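Local coordinates for protein cephalosporin hydroxylase CMCI (Streptomyces clavuligerus, PDB 2BM8) that takes part in cephamycin biosynthesis in Streptomyces, probably acting in the hydroxylation or methylation that installs the methoxy group of the cephalosporin ring, at residues Q10-N13 with L14-G17; D35-L38 with D39-A42; L96-F99 with R100-K104; S127-E130 with N131-L134. The protein carries 3 engineered substitutions. One frame throughout, in Å; residues are numbered along the deposited sequence.

Interaction 1: residues Q10-N13 with L14-G17; sequences QDLN and LFRG. Engineered in segment 10-13: Gln10 (natural residue Leu).
Gln10, an engineered residue, meets Phe15 five positions on. Its OE1 lies in the plane of the ring, at the edge, 3.5 Å from Phe15 CZ. The amide and ring planes are 64° apart, and the two side chains cross at about a right angle. Phe15 CG stands anti to the carbonyl carbon (chi1 -51°), which puts the ring beside Gln10 and Leu12. Asp11 O accepts a weak, long bond from Leu14 N, and Leu14 CD2 packs beside that oxygen. The Asp11 carboxylate makes an Asx turn: OD1 takes Asn13 N at 3.1 Å, using the lone pair that faces away from OD2. OD2 is bonded to the backbone N of Asn164 of the second subunit. Leu12 gives its O to Phe15 N at 3.2 Å, and its CD1 lies 4.1 Å from Phe15 CE1. Asn13 O then receives Arg16 N, also at 3.2 Å. The donors of these last two bonds stand well above the carbonyl planes, as in a short run of 3-10 turns. Asn13 ND2 reaches His162 O of the second subunit. The chemistry implies a segment held by its own backbone bonds and the Asx turn, and docked on the neighbouring subunit through Asp11 and Asn13.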
ATOM      1  N   GLN B  10       7.016 -36.153 -10.224  1.00 25.97           N
ATOM      2  CA  GLN B  10       8.124 -35.684  -9.403  1.00 25.93           C
ATOM      3  C   GLN B  10       7.598 -34.895  -8.202  1.00 25.57           C
ATOM      4  O   GLN B  10       6.454 -34.421  -8.195  1.00 25.25           O
ATOM      5  CB  GLN B  10       9.075 -34.810 -10.230  1.00 25.94           C
ATOM      6  CG  GLN B  10       9.650 -35.515 -11.450  1.00 26.67           C
ATOM      7  CD  GLN B  10      10.433 -34.588 -12.351  1.00 27.55           C
ATOM      8  OE1 GLN B  10      11.181 -33.740 -11.872  1.00 28.70           O
ATOM      9  NE2 GLN B  10      10.273 -34.754 -13.666  1.00 28.32           N
ATOM     10  N   ASP B  11       8.439 -34.779  -7.183  1.00 25.22           N
ATOM     11  CA  ASP B  11       8.092 -34.034  -5.994  1.00 25.03           C
ATOM     12  C   ASP B  11       8.484 -32.587  -6.257  1.00 24.40           C
ATOM     13  O   ASP B  11       9.674 -32.267  -6.400  1.00 24.46           O
ATOM     14  CB  ASP B  11       8.824 -34.597  -4.772  1.00 25.27           C
ATOM     15  CG  ASP B  11       8.150 -34.214  -3.461  1.00 26.82           C
ATOM     16  OD1 ASP B  11       8.104 -33.004  -3.166  1.00 27.75           O
ATOM     17  OD2 ASP B  11       7.628 -35.041  -2.666  1.00 27.86           O
ATOM     18  N   LEU B  12       7.491 -31.712  -6.337  1.00 23.48           N
ATOM     19  CA  LEU B  12       7.758 -30.303  -6.637  1.00 22.81           C
ATOM     20  C   LEU B  12       8.488 -29.562  -5.513  1.00 22.47           C
ATOM     21  O   LEU B  12       8.968 -28.451  -5.731  1.00 22.19           O
ATOM     22  CB  LEU B  12       6.463 -29.568  -7.007  1.00 22.54           C
ATOM     23  CG  LEU B  12       6.050 -29.523  -8.485  1.00 22.29           C
ATOM     24  CD1 LEU B  12       6.642 -30.651  -9.321  1.00 21.81           C
ATOM     25  CD2 LEU B  12       4.535 -29.529  -8.607  1.00 22.14           C
ATOM     26  N   ASN B  13       8.583 -30.169  -4.331  1.00 22.09           N
ATOM     27  CA  ASN B  13       9.334 -29.579  -3.220  1.00 22.22           C
ATOM     28  C   ASN B  13      10.832 -29.436  -3.480  1.00 22.10           C
ATOM     29  O   ASN B  13      11.457 -28.533  -2.947  1.00 22.20           O
ATOM     30  CB  ASN B  13       9.130 -30.381  -1.935  1.00 22.33           C
ATOM     31  CG  ASN B  13       7.691 -30.341  -1.445  1.00 22.71           C
ATOM     32  OD1 ASN B  13       7.081 -29.280  -1.383  1.00 22.53           O
ATOM     33  ND2 ASN B  13       7.144 -31.503  -1.105  1.00 22.69           N
ATOM     34  N   LEU B  14      11.397 -30.332  -4.287  1.00 22.20           N
ATOM     35  CA  LEU B  14      12.788 -30.232  -4.758  1.00 22.03           C
ATOM     36  C   LEU B  14      13.142 -28.912  -5.468  1.00 21.60           C
ATOM     37  O   LEU B  14      14.293 -28.491  -5.429  1.00 21.91           O
ATOM     38  CB  LEU B  14      13.107 -31.394  -5.721  1.00 22.25           C
ATOM     39  CG  LEU B  14      13.624 -32.752  -5.204  1.00 22.54           C
ATOM     40  CD1 LEU B  14      13.552 -32.879  -3.676  1.00 23.25           C
ATOM     41  CD2 LEU B  14      12.887 -33.913  -5.881  1.00 21.84           C
ATOM     42  N   PHE B  15      12.177 -28.285  -6.132  1.00 21.05           N
ATOM     43  CA  PHE B  15      12.429 -27.047  -6.873  1.00 20.99           C
ATOM     44  C   PHE B  15      12.170 -25.770  -6.056  1.00 21.28           C
ATOM     45  O   PHE B  15      12.078 -24.680  -6.609  1.00 20.96           O
ATOM     46  CB  PHE B  15      11.585 -27.020  -8.142  1.00 20.83           C
ATOM     47  CG  PHE B  15      11.702 -28.265  -8.979  1.00 20.43           C
ATOM     48  CD1 PHE B  15      10.570 -29.013  -9.301  1.00 19.71           C
ATOM     49  CD2 PHE B  15      12.941 -28.687  -9.449  1.00 20.39           C
ATOM     50  CE1 PHE B  15      10.674 -30.165 -10.078  1.00 20.22           C
ATOM     51  CE2 PHE B  15      13.056 -29.830 -10.225  1.00 20.13           C
ATOM     52  CZ  PHE B  15      11.914 -30.575 -10.543  1.00 20.09           C
ATOM     53  N   ARG B  16      12.076 -25.904  -4.739  1.00 22.01           N
ATOM     54  CA  ARG B  16      11.786 -24.780  -3.860  1.00 22.60           C
ATOM     55  C   ARG B  16      12.961 -23.797  -3.752  1.00 22.13           C
ATOM     56  O   ARG B  16      14.047 -24.161  -3.324  1.00 21.61           O
ATOM     57  CB  ARG B  16      11.426 -25.294  -2.467  1.00 23.47           C
ATOM     58  CG  ARG B  16      11.060 -24.167  -1.504  1.00 26.15           C
ATOM     59  CD  ARG B  16      11.144 -24.480  -0.026  1.00 29.47           C
ATOM     60  NE  ARG B  16      10.802 -23.257   0.695  1.00 34.03           N
ATOM     61  CZ  ARG B  16      11.622 -22.208   0.868  1.00 36.92           C
ATOM     62  NH1 ARG B  16      12.879 -22.228   0.410  1.00 37.44           N
ATOM     63  NH2 ARG B  16      11.185 -21.135   1.526  1.00 37.29           N
ATOM     64  N   GLY B  17      12.722 -22.545  -4.133  1.00 22.04           N
ATOM     65  CA  GLY B  17      13.713 -21.486  -4.027  1.00 21.54           C
ATOM     66  C   GLY B  17      14.807 -21.612  -5.061  1.00 21.62           C
ATOM     67  O   GLY B  17      15.807 -20.872  -5.002  1.00 22.10           O
TER

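Interaction 2: residues D35-L38 with D39-A42; sequences DWPL and DRWA
Trp36 reaches Arg40 because its CG stands anti to the backbone N (chi1 -161°), while chi2 of -87° sets the indole roughly perpendicular to the plane of CA, CB and CG. This brings the pyrrole edge to the following turn. NE1 donates to Arg40 O at 3.1 Å, and the bond is fairly straight, with an N-H...O angle of 161°. The acceptor lies in the indole plane. NE1 itself stands well above the carbonyl plane of Arg40, not on a lone pair of the oxygen. Pro37 CD covers one face of the same indole, 3.4 Å above it and offset toward the rim.

Asp39 folds back toward Pro37. Its CG lies between the backbone N and the carbonyl carbon, and OD1 comes within 3.3 Å of Pro37 CB. The backbone of the turn is closed by two bonds. Arg40 N donates to Pro37 O at 3.2 Å, and Trp41 N makes a weak bond to Leu38 O. Leu38 CD1 packs 4.2 Å from Trp41 CD1.

On the third subunit, Phe200 and Tyr193 meet the Trp41 ring edge-to-face. Asp35 forms a salt bridge with Arg230 of that subunit. Trp36 also pairs antiparallel with a strand there. The segment is therefore an extended arm: a short strand, then a tight turn fastened by an indole-to-carbonyl bond, with the strand extending a sheet of the third subunit across the interface.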
ATOM      1  N   ASP B  35       9.453  -5.786 -30.147  1.00 19.75           N
ATOM      2  CA  ASP B  35       9.726  -4.504 -30.784  1.00 19.59           C
ATOM      3  C   ASP B  35       8.445  -3.657 -30.885  1.00 18.73           C
ATOM      4  O   ASP B  35       7.754  -3.658 -31.900  1.00 18.73           O
ATOM      5  CB  ASP B  35      10.398  -4.743 -32.143  1.00 19.62           C
ATOM      6  CG  ASP B  35      11.749  -5.441 -31.998  1.00 21.32           C
ATOM      7  OD1 ASP B  35      12.631  -4.870 -31.326  1.00 24.39           O
ATOM      8  OD2 ASP B  35      12.025  -6.562 -32.486  1.00 23.00           O
ATOM      9  N   TRP B  36       8.139  -2.944 -29.806  1.00 17.84           N
ATOM     10  CA  TRP B  36       6.926  -2.144 -29.724  1.00 17.09           C
ATOM     11  C   TRP B  36       7.037  -0.899 -30.607  1.00 16.99           C
ATOM     12  O   TRP B  36       8.054  -0.217 -30.573  1.00 16.93           O
ATOM     13  CB  TRP B  36       6.631  -1.748 -28.272  1.00 16.71           C
ATOM     14  CG  TRP B  36       5.217  -1.347 -28.108  1.00 15.80           C
ATOM     15  CD1 TRP B  36       4.706  -0.107 -28.306  1.00 15.23           C
ATOM     16  CD2 TRP B  36       4.106  -2.191 -27.783  1.00 14.86           C
ATOM     17  NE1 TRP B  36       3.349  -0.114 -28.105  1.00 14.95           N
ATOM     18  CE2 TRP B  36       2.950  -1.381 -27.788  1.00 14.88           C
ATOM     19  CE3 TRP B  36       3.964  -3.549 -27.484  1.00 15.41           C
ATOM     20  CZ2 TRP B  36       1.670  -1.879 -27.507  1.00 14.57           C
ATOM     21  CZ3 TRP B  36       2.682  -4.046 -27.196  1.00 15.54           C
ATOM     22  CH2 TRP B  36       1.557  -3.208 -27.213  1.00 14.67           C
ATOM     23  N   PRO B  37       6.014  -0.612 -31.414  1.00 16.87           N
ATOM     24  CA  PRO B  37       6.041   0.571 -32.289  1.00 16.86           C
ATOM     25  C   PRO B  37       5.901   1.903 -31.532  1.00 16.84           C
ATOM     26  O   PRO B  37       5.076   2.023 -30.631  1.00 16.62           O
ATOM     27  CB  PRO B  37       4.856   0.343 -33.245  1.00 16.61           C
ATOM     28  CG  PRO B  37       3.942  -0.605 -32.556  1.00 16.71           C
ATOM     29  CD  PRO B  37       4.783  -1.406 -31.597  1.00 17.00           C
ATOM     30  N   LEU B  38       6.688   2.896 -31.933  1.00 16.92           N
ATOM     31  CA  LEU B  38       6.788   4.159 -31.201  1.00 17.11           C
ATOM     32  C   LEU B  38       5.590   5.094 -31.400  1.00 17.49           C
ATOM     33  O   LEU B  38       5.361   6.011 -30.600  1.00 17.27           O
ATOM     34  CB  LEU B  38       8.093   4.871 -31.580  1.00 17.00           C
ATOM     35  CG  LEU B  38       9.278   4.769 -30.603  1.00 16.74           C
ATOM     36  CD1 LEU B  38       9.157   3.594 -29.660  1.00 16.38           C
ATOM     37  CD2 LEU B  38      10.623   4.714 -31.335  1.00 16.10           C
ATOM     38  N   ASP B  39       4.843   4.878 -32.475  1.00 18.05           N
ATOM     39  CA  ASP B  39       3.590   5.606 -32.699  1.00 18.58           C
ATOM     40  C   ASP B  39       2.500   5.174 -31.713  1.00 18.91           C
ATOM     41  O   ASP B  39       1.568   5.935 -31.440  1.00 18.95           O
ATOM     42  CB  ASP B  39       3.101   5.489 -34.165  1.00 18.61           C
ATOM     43  CG  ASP B  39       2.967   4.042 -34.652  1.00 18.79           C
ATOM     44  OD1 ASP B  39       3.925   3.256 -34.505  1.00 17.79           O
ATOM     45  OD2 ASP B  39       1.944   3.616 -35.225  1.00 19.28           O
ATOM     46  N   ARG B  40       2.625   3.958 -31.186  1.00 19.22           N
ATOM     47  CA  ARG B  40       1.728   3.458 -30.154  1.00 19.66           C
ATOM     48  C   ARG B  40       2.407   3.392 -28.784  1.00 19.46           C
ATOM     49  O   ARG B  40       1.947   2.679 -27.898  1.00 19.51           O
ATOM     50  CB  ARG B  40       1.226   2.067 -30.545  1.00 19.99           C
ATOM     51  CG  ARG B  40       0.467   2.040 -31.862  1.00 21.88           C
ATOM     52  CD  ARG B  40      -0.706   1.067 -31.886  1.00 24.26           C
ATOM     53  NE  ARG B  40      -1.043   0.670 -33.255  1.00 27.04           N
ATOM     54  CZ  ARG B  40      -1.746  -0.416 -33.589  1.00 28.99           C
ATOM     55  NH1 ARG B  40      -2.215  -1.246 -32.658  1.00 30.50           N
ATOM     56  NH2 ARG B  40      -1.989  -0.676 -34.870  1.00 28.94           N
ATOM     57  N   TRP B  41       3.478   4.159 -28.596  1.00 19.20           N
ATOM     58  CA  TRP B  41       4.347   4.024 -27.423  1.00 18.87           C
ATOM     59  C   TRP B  41       3.597   4.063 -26.084  1.00 18.94           C
ATOM     60  O   TRP B  41       3.948   3.341 -25.150  1.00 18.78           O
ATOM     61  CB  TRP B  41       5.438   5.101 -27.456  1.00 18.70           C
ATOM     62  CG  TRP B  41       6.253   5.198 -26.202  1.00 18.21           C
ATOM     63  CD1 TRP B  41       7.431   4.574 -25.942  1.00 17.17           C
ATOM     64  CD2 TRP B  41       5.938   5.962 -25.035  1.00 18.11           C
ATOM     65  NE1 TRP B  41       7.877   4.907 -24.688  1.00 17.42           N
ATOM     66  CE2 TRP B  41       6.977   5.758 -24.106  1.00 17.86           C
ATOM     67  CE3 TRP B  41       4.882   6.811 -24.681  1.00 17.89           C
ATOM     68  CZ2 TRP B  41       6.995   6.369 -22.852  1.00 18.14           C
ATOM     69  CZ3 TRP B  41       4.896   7.412 -23.436  1.00 18.35           C
ATOM     70  CH2 TRP B  41       5.943   7.188 -22.535  1.00 18.62           C
ATOM     71  N   ALA B  42       2.571   4.903 -26.004  1.00 18.98           N
ATOM     72  CA  ALA B  42       1.798   5.092 -24.772  1.00 19.19           C
ATOM     73  C   ALA B  42       0.872   3.918 -24.436  1.00 19.25           C
ATOM     74  O   ALA B  42       0.433   3.774 -23.300  1.00 18.92           O
ATOM     75  CB  ALA B  42       0.980   6.382 -24.871  1.00 19.39           C
TER

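Interaction 3: residues L96-F99 with R100-K104; sequences LAWF and RDLTK
Trp98 carries Leu102 on one face of its indole. Leu102 CD2 lies over that face, offset toward the rim, though the closeness of the two groups as modelled is doubtful. The two side chains run side by side and point the same way. Trp98 CE3 in turn lies over one face of the Phe99 ring, 3.9 Å above its plane and offset toward the rim. The third flat group is the Arg100 guanidinium. Ala97 CA lies over one of its faces, and Asp101 OD1 meets its edge in plane. Arg100 NE to Asp101 OD1 is 3.0 Å and forms a salt bridge, helped by a bend of the arginine chain at chi2 (-91°) and chi3. All this lies on helix 94-106, the crossover of a beta-alpha-beta unit between strands 84-88 and 111-116 in a Rossmann-like sheet. Its i to i+4 backbone bonds are regular, as in Asp101 N to Ala97 O at 2.8 Å. Thr103 OG1 stands between Phe99 O, 2.7 Å away, and Arg100 O. Phe99 packs on Ile85 and Val112 of the two strands. The Asp101 carboxylate is shared: OD2 takes a hydrogen bond from Trp58 NE1 and forms a salt bridge with Arg59, while Arg100 NH1 reaches Glu130 O.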
ATOM      1  N   LEU B  96      29.381 -18.517  -7.000  1.00 15.71           N
ATOM      2  CA  LEU B  96      30.831 -18.789  -6.901  1.00 15.28           C
ATOM      3  C   LEU B  96      31.656 -18.042  -7.965  1.00 14.80           C
ATOM      4  O   LEU B  96      32.632 -17.375  -7.642  1.00 14.45           O
ATOM      5  CB  LEU B  96      31.098 -20.277  -7.082  1.00 15.34           C
ATOM      6  CG  LEU B  96      31.060 -21.221  -5.888  1.00 16.65           C
ATOM      7  CD1 LEU B  96      30.173 -20.730  -4.768  1.00 17.21           C
ATOM      8  CD2 LEU B  96      30.636 -22.592  -6.371  1.00 16.75           C
ATOM      9  N   ALA B  97      31.274 -18.191  -9.234  1.00 14.10           N
ATOM     10  CA  ALA B  97      31.953 -17.516 -10.324  1.00 13.76           C
ATOM     11  C   ALA B  97      31.866 -16.007 -10.178  1.00 13.91           C
ATOM     12  O   ALA B  97      32.810 -15.299 -10.520  1.00 13.80           O
ATOM     13  CB  ALA B  97      31.371 -17.934 -11.653  1.00 14.09           C
ATOM     14  N   TRP B  98      30.735 -15.522  -9.666  1.00 14.12           N
ATOM     15  CA  TRP B  98      30.524 -14.098  -9.455  1.00 14.11           C
ATOM     16  C   TRP B  98      31.504 -13.581  -8.406  1.00 13.66           C
ATOM     17  O   TRP B  98      32.200 -12.604  -8.647  1.00 14.19           O
ATOM     18  CB  TRP B  98      29.073 -13.812  -9.041  1.00 14.75           C
ATOM     19  CG  TRP B  98      28.788 -12.354  -8.847  1.00 15.47           C
ATOM     20  CD1 TRP B  98      28.630 -11.427  -9.814  1.00 17.74           C
ATOM     21  CD2 TRP B  98      28.666 -11.666  -7.611  1.00 16.75           C
ATOM     22  NE1 TRP B  98      28.395 -10.191  -9.263  1.00 18.47           N
ATOM     23  CE2 TRP B  98      28.420 -10.314  -7.903  1.00 17.89           C
ATOM     24  CE3 TRP B  98      28.727 -12.056  -6.275  1.00 19.47           C
ATOM     25  CZ2 TRP B  98      28.248  -9.357  -6.922  1.00 18.20           C
ATOM     26  CZ3 TRP B  98      28.543 -11.109  -5.298  1.00 19.24           C
ATOM     27  CH2 TRP B  98      28.318  -9.772  -5.626  1.00 19.69           C
ATOM     28  N   PHE B  99      31.578 -14.253  -7.267  1.00 13.01           N
ATOM     29  CA  PHE B  99      32.509 -13.865  -6.205  1.00 12.93           C
ATOM     30  C   PHE B  99      33.952 -13.865  -6.699  1.00 13.13           C
ATOM     31  O   PHE B  99      34.720 -12.963  -6.370  1.00 12.71           O
ATOM     32  CB  PHE B  99      32.413 -14.811  -5.003  1.00 12.58           C
ATOM     33  CG  PHE B  99      31.323 -14.468  -4.040  1.00 11.93           C
ATOM     34  CD1 PHE B  99      30.379 -15.418  -3.677  1.00 10.79           C
ATOM     35  CD2 PHE B  99      31.248 -13.208  -3.469  1.00 11.93           C
ATOM     36  CE1 PHE B  99      29.376 -15.113  -2.780  1.00 10.43           C
ATOM     37  CE2 PHE B  99      30.245 -12.900  -2.564  1.00 10.88           C
ATOM     38  CZ  PHE B  99      29.307 -13.857  -2.226  1.00 11.09           C
ATOM     39  N   ARG B 100      34.306 -14.895  -7.466  1.00 13.43           N
ATOM     40  CA  ARG B 100      35.625 -15.017  -8.073  1.00 13.91           C
ATOM     41  C   ARG B 100      35.894 -13.870  -9.034  1.00 14.30           C
ATOM     42  O   ARG B 100      36.899 -13.192  -8.931  1.00 14.21           O
ATOM     43  CB  ARG B 100      35.753 -16.348  -8.820  1.00 13.58           C
ATOM     44  CG  ARG B 100      37.176 -16.674  -9.240  1.00 13.55           C
ATOM     45  CD  ARG B 100      37.575 -16.172 -10.648  1.00 15.09           C
ATOM     46  NE  ARG B 100      36.535 -16.420 -11.652  1.00 15.74           N
ATOM     47  CZ  ARG B 100      36.260 -17.614 -12.171  1.00 16.21           C
ATOM     48  NH1 ARG B 100      36.935 -18.691 -11.800  1.00 16.71           N
ATOM     49  NH2 ARG B 100      35.297 -17.744 -13.060  1.00 16.70           N
ATOM     50  N   ASP B 101      34.992 -13.662  -9.980  1.00 15.21           N
ATOM     51  CA  ASP B 101      35.133 -12.569 -10.941  1.00 15.58           C
ATOM     52  C   ASP B 101      35.320 -11.242 -10.227  1.00 16.18           C
ATOM     53  O   ASP B 101      36.223 -10.493 -10.549  1.00 16.18           O
ATOM     54  CB  ASP B 101      33.903 -12.470 -11.828  1.00 15.38           C
ATOM     55  CG  ASP B 101      33.837 -13.559 -12.857  1.00 14.96           C
ATOM     56  OD1 ASP B 101      34.767 -14.366 -12.987  1.00 12.99           O
ATOM     57  OD2 ASP B 101      32.860 -13.680 -13.589  1.00 16.57           O
ATOM     58  N   LEU B 102      34.476 -10.987  -9.236  1.00 16.58           N
ATOM     59  CA  LEU B 102      34.412  -9.691  -8.581  1.00 17.14           C
ATOM     60  C   LEU B 102      35.660  -9.411  -7.766  1.00 17.30           C
ATOM     61  O   LEU B 102      36.128  -8.282  -7.703  1.00 17.83           O
ATOM     62  CB  LEU B 102      33.181  -9.641  -7.676  1.00 17.44           C
ATOM     63  CG  LEU B 102      32.637  -8.273  -7.303  1.00 18.49           C
ATOM     64  CD1 LEU B 102      32.682  -7.300  -8.467  1.00 19.68           C
ATOM     65  CD2 LEU B 102      31.223  -8.435  -6.815  1.00 19.41           C
ATOM     66  N   THR B 103      36.195 -10.447  -7.138  1.00 17.33           N
ATOM     67  CA  THR B 103      37.446 -10.334  -6.423  1.00 17.74           C
ATOM     68  C   THR B 103      38.636 -10.120  -7.385  1.00 18.37           C
ATOM     69  O   THR B 103      39.567  -9.415  -7.039  1.00 18.25           O
ATOM     70  CB  THR B 103      37.679 -11.574  -5.505  1.00 17.74           C
ATOM     71  OG1 THR B 103      37.446 -12.793  -6.217  1.00 16.86           O
ATOM     72  CG2 THR B 103      36.672 -11.614  -4.374  1.00 18.15           C
ATOM     73  N   LYS B 104      38.601 -10.712  -8.582  1.00 19.24           N
ATOM     74  CA  LYS B 104      39.667 -10.509  -9.574  1.00 19.97           C
ATOM     75  C   LYS B 104      39.705  -9.079 -10.082  1.00 19.93           C
ATOM     76  O   LYS B 104      40.773  -8.480 -10.184  1.00 19.83           O
ATOM     77  CB  LYS B 104      39.516 -11.448 -10.774  1.00 20.52           C
ATOM     78  CG  LYS B 104      39.768 -12.920 -10.478  1.00 22.26           C
ATOM     79  CD  LYS B 104      41.254 -13.277 -10.485  1.00 24.45           C
ATOM     80  CE  LYS B 104      41.462 -14.779 -10.234  1.00 24.99           C
ATOM     81  NZ  LYS B 104      40.977 -15.609 -11.392  1.00 25.61           N
TER

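Interaction 4: residues S127-E130 with N131-L134; sequences SDME and NITL
Met129 and Leu134 cross at about a right angle. The methionine chain is bent at chi2 (75°), and this swings its end back over the start of the strand. Its CE comes 3.4 Å from Leu134 CD2, with Leu134 CD1 slightly farther off. The sulfur of Met129 lies 4.2 Å from Ile132 CG2, so one side chain spans two strand residues that point to the same side. Leu134 also packs on Leu96 of helix 94-106 and on Cys122.

Glu130 and Asn131 are set differently. They lie side by side and point the same way, with carboxylate and amide planes only 14° apart. Glu130 CG is 4.0 Å from Asn131 CG. Their polar ends turn to other partners, and Asn131 OD1 makes a weak bond with Gln111. Ile132 sends CD1 back toward Asp128 O, 4.0 Å away.

The backbone between them is a type II beta turn from Met129 to Ile132. Ile132 N donates to Met129 O at 3.1 Å, with the donor standing well out of the carbonyl plane. Asn131 takes a positive phi of 63° at the third position of the turn. The chain then enters strand 132-136, and the backbone of Asn131 already pairs with Val112 of the neighbouring strand.

The chemistry divides the turn in two. Met129, Ile132 and Leu134 give it an apolar side. Asp128 and Glu130 carry acidic groups, and their ion pairs, with Arg100 and Lys104 respectively, tie the loop to the helix.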
ATOM      1  N   SER B 127      36.795 -24.880 -17.722  1.00 18.20           N
ATOM      2  CA  SER B 127      37.726 -23.843 -18.169  1.00 18.60           C
ATOM      3  C   SER B 127      37.645 -22.520 -17.393  1.00 19.08           C
ATOM      4  O   SER B 127      38.550 -21.684 -17.509  1.00 18.66           O
ATOM      5  CB  SER B 127      37.487 -23.546 -19.644  1.00 18.49           C
ATOM      6  OG  SER B 127      36.134 -23.205 -19.854  1.00 18.93           O
ATOM      7  N   ASP B 128      36.570 -22.335 -16.619  1.00 19.62           N
ATOM      8  CA  ASP B 128      36.312 -21.095 -15.888  1.00 19.90           C
ATOM      9  C   ASP B 128      36.301 -21.336 -14.371  1.00 19.38           C
ATOM     10  O   ASP B 128      35.399 -20.897 -13.659  1.00 19.35           O
ATOM     11  CB  ASP B 128      34.981 -20.497 -16.352  1.00 20.47           C
ATOM     12  CG  ASP B 128      34.720 -19.113 -15.775  1.00 22.39           C
ATOM     13  OD1 ASP B 128      35.646 -18.267 -15.744  1.00 25.09           O
ATOM     14  OD2 ASP B 128      33.614 -18.784 -15.303  1.00 26.81           O
ATOM     15  N   MET B 129      37.339 -21.996 -13.885  1.00 18.93           N
ATOM     16  CA  MET B 129      37.365 -22.525 -12.527  1.00 18.84           C
ATOM     17  C   MET B 129      38.590 -22.104 -11.705  1.00 18.63           C
ATOM     18  O   MET B 129      38.803 -22.602 -10.602  1.00 18.49           O
ATOM     19  CB  MET B 129      37.288 -24.048 -12.607  1.00 18.81           C
ATOM     20  CG  MET B 129      36.565 -24.695 -11.448  1.00 20.54           C
ATOM     21  SD  MET B 129      34.750 -24.539 -11.484  1.00 21.09           S
ATOM     22  CE  MET B 129      34.402 -25.899 -10.492  1.00 22.72           C
ATOM     23  N   GLU B 130      39.387 -21.184 -12.236  1.00 18.45           N
ATOM     24  CA  GLU B 130      40.529 -20.645 -11.514  1.00 18.66           C
ATOM     25  C   GLU B 130      40.086 -20.024 -10.179  1.00 17.87           C
ATOM     26  O   GLU B 130      39.185 -19.209 -10.145  1.00 17.38           O
ATOM     27  CB  GLU B 130      41.237 -19.592 -12.376  1.00 19.26           C
ATOM     28  CG  GLU B 130      42.624 -19.193 -11.881  1.00 21.51           C
ATOM     29  CD  GLU B 130      43.195 -17.991 -12.635  1.00 24.59           C
ATOM     30  OE1 GLU B 130      42.487 -16.959 -12.745  1.00 25.44           O
ATOM     31  OE2 GLU B 130      44.353 -18.075 -13.114  1.00 26.14           O
ATOM     32  N   ASN B 131      40.730 -20.437  -9.094  1.00 17.28           N
ATOM     33  CA  ASN B 131      40.451 -19.956  -7.745  1.00 16.93           C
ATOM     34  C   ASN B 131      39.042 -20.268  -7.213  1.00 16.86           C
ATOM     35  O   ASN B 131      38.533 -19.585  -6.323  1.00 16.90           O
ATOM     36  CB  ASN B 131      40.807 -18.467  -7.649  1.00 16.99           C
ATOM     37  CG  ASN B 131      42.284 -18.204  -7.978  1.00 17.44           C
ATOM     38  OD1 ASN B 131      43.135 -19.089  -7.827  1.00 16.84           O
ATOM     39  ND2 ASN B 131      42.584 -17.003  -8.444  1.00 17.00           N
ATOM     40  N   ILE B 132      38.424 -21.311  -7.762  1.00 16.76           N
ATOM     41  CA  ILE B 132      37.154 -21.847  -7.273  1.00 16.68           C
ATOM     42  C   ILE B 132      37.369 -23.316  -7.000  1.00 17.15           C
ATOM     43  O   ILE B 132      37.741 -24.053  -7.908  1.00 17.07           O
ATOM     44  CB  ILE B 132      36.041 -21.725  -8.320  1.00 16.58           C
ATOM     45  CG1 ILE B 132      35.777 -20.263  -8.656  1.00 16.14           C
ATOM     46  CG2 ILE B 132      34.768 -22.432  -7.818  1.00 15.92           C
ATOM     47  CD1 ILE B 132      34.832 -20.058  -9.835  1.00 16.06           C
ATOM     48  N   THR B 133      37.117 -23.746  -5.769  1.00 17.67           N
ATOM     49  CA  THR B 133      37.314 -25.138  -5.381  1.00 18.19           C
ATOM     50  C   THR B 133      35.984 -25.714  -4.898  1.00 19.11           C
ATOM     51  O   THR B 133      35.316 -25.106  -4.076  1.00 19.70           O
ATOM     52  CB  THR B 133      38.396 -25.223  -4.264  1.00 18.11           C
ATOM     53  OG1 THR B 133      39.633 -24.654  -4.718  1.00 16.65           O
ATOM     54  CG2 THR B 133      38.769 -26.639  -3.970  1.00 17.70           C
ATOM     55  N   LEU B 134      35.609 -26.884  -5.402  1.00 20.31           N
ATOM     56  CA  LEU B 134      34.356 -27.532  -5.041  1.00 21.43           C
ATOM     57  C   LEU B 134      34.588 -28.743  -4.144  1.00 22.79           C
ATOM     58  O   LEU B 134      35.169 -29.724  -4.579  1.00 22.54           O
ATOM     59  CB  LEU B 134      33.640 -27.996  -6.301  1.00 21.62           C
ATOM     60  CG  LEU B 134      32.551 -27.118  -6.921  1.00 21.94           C
ATOM     61  CD1 LEU B 134      32.857 -25.651  -6.821  1.00 21.43           C
ATOM     62  CD2 LEU B 134      32.356 -27.551  -8.381  1.00 22.34           C
TER

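In the fold
The four contacts follow one another along the chain in the order 1, 2, 3, 4. Interactions 3 and 4 belong together: their centres are 10 Å apart, and salt bridges join them. Interaction 3 is on helix 94-106 and interaction 4 on the turn into edge strand 132-136 of the same Rossmann-like sheet. Interactions 1 and 2 lie away from this core. The centre of interaction 1 is 29 Å from that of interaction 3, and that of interaction 2 is 39 Å from it. Each rests on another subunit, the second and the third respectively. This is consistent with a role of the N-terminal region in assembly of the six chains, though interaction 3 also touches the third subunit.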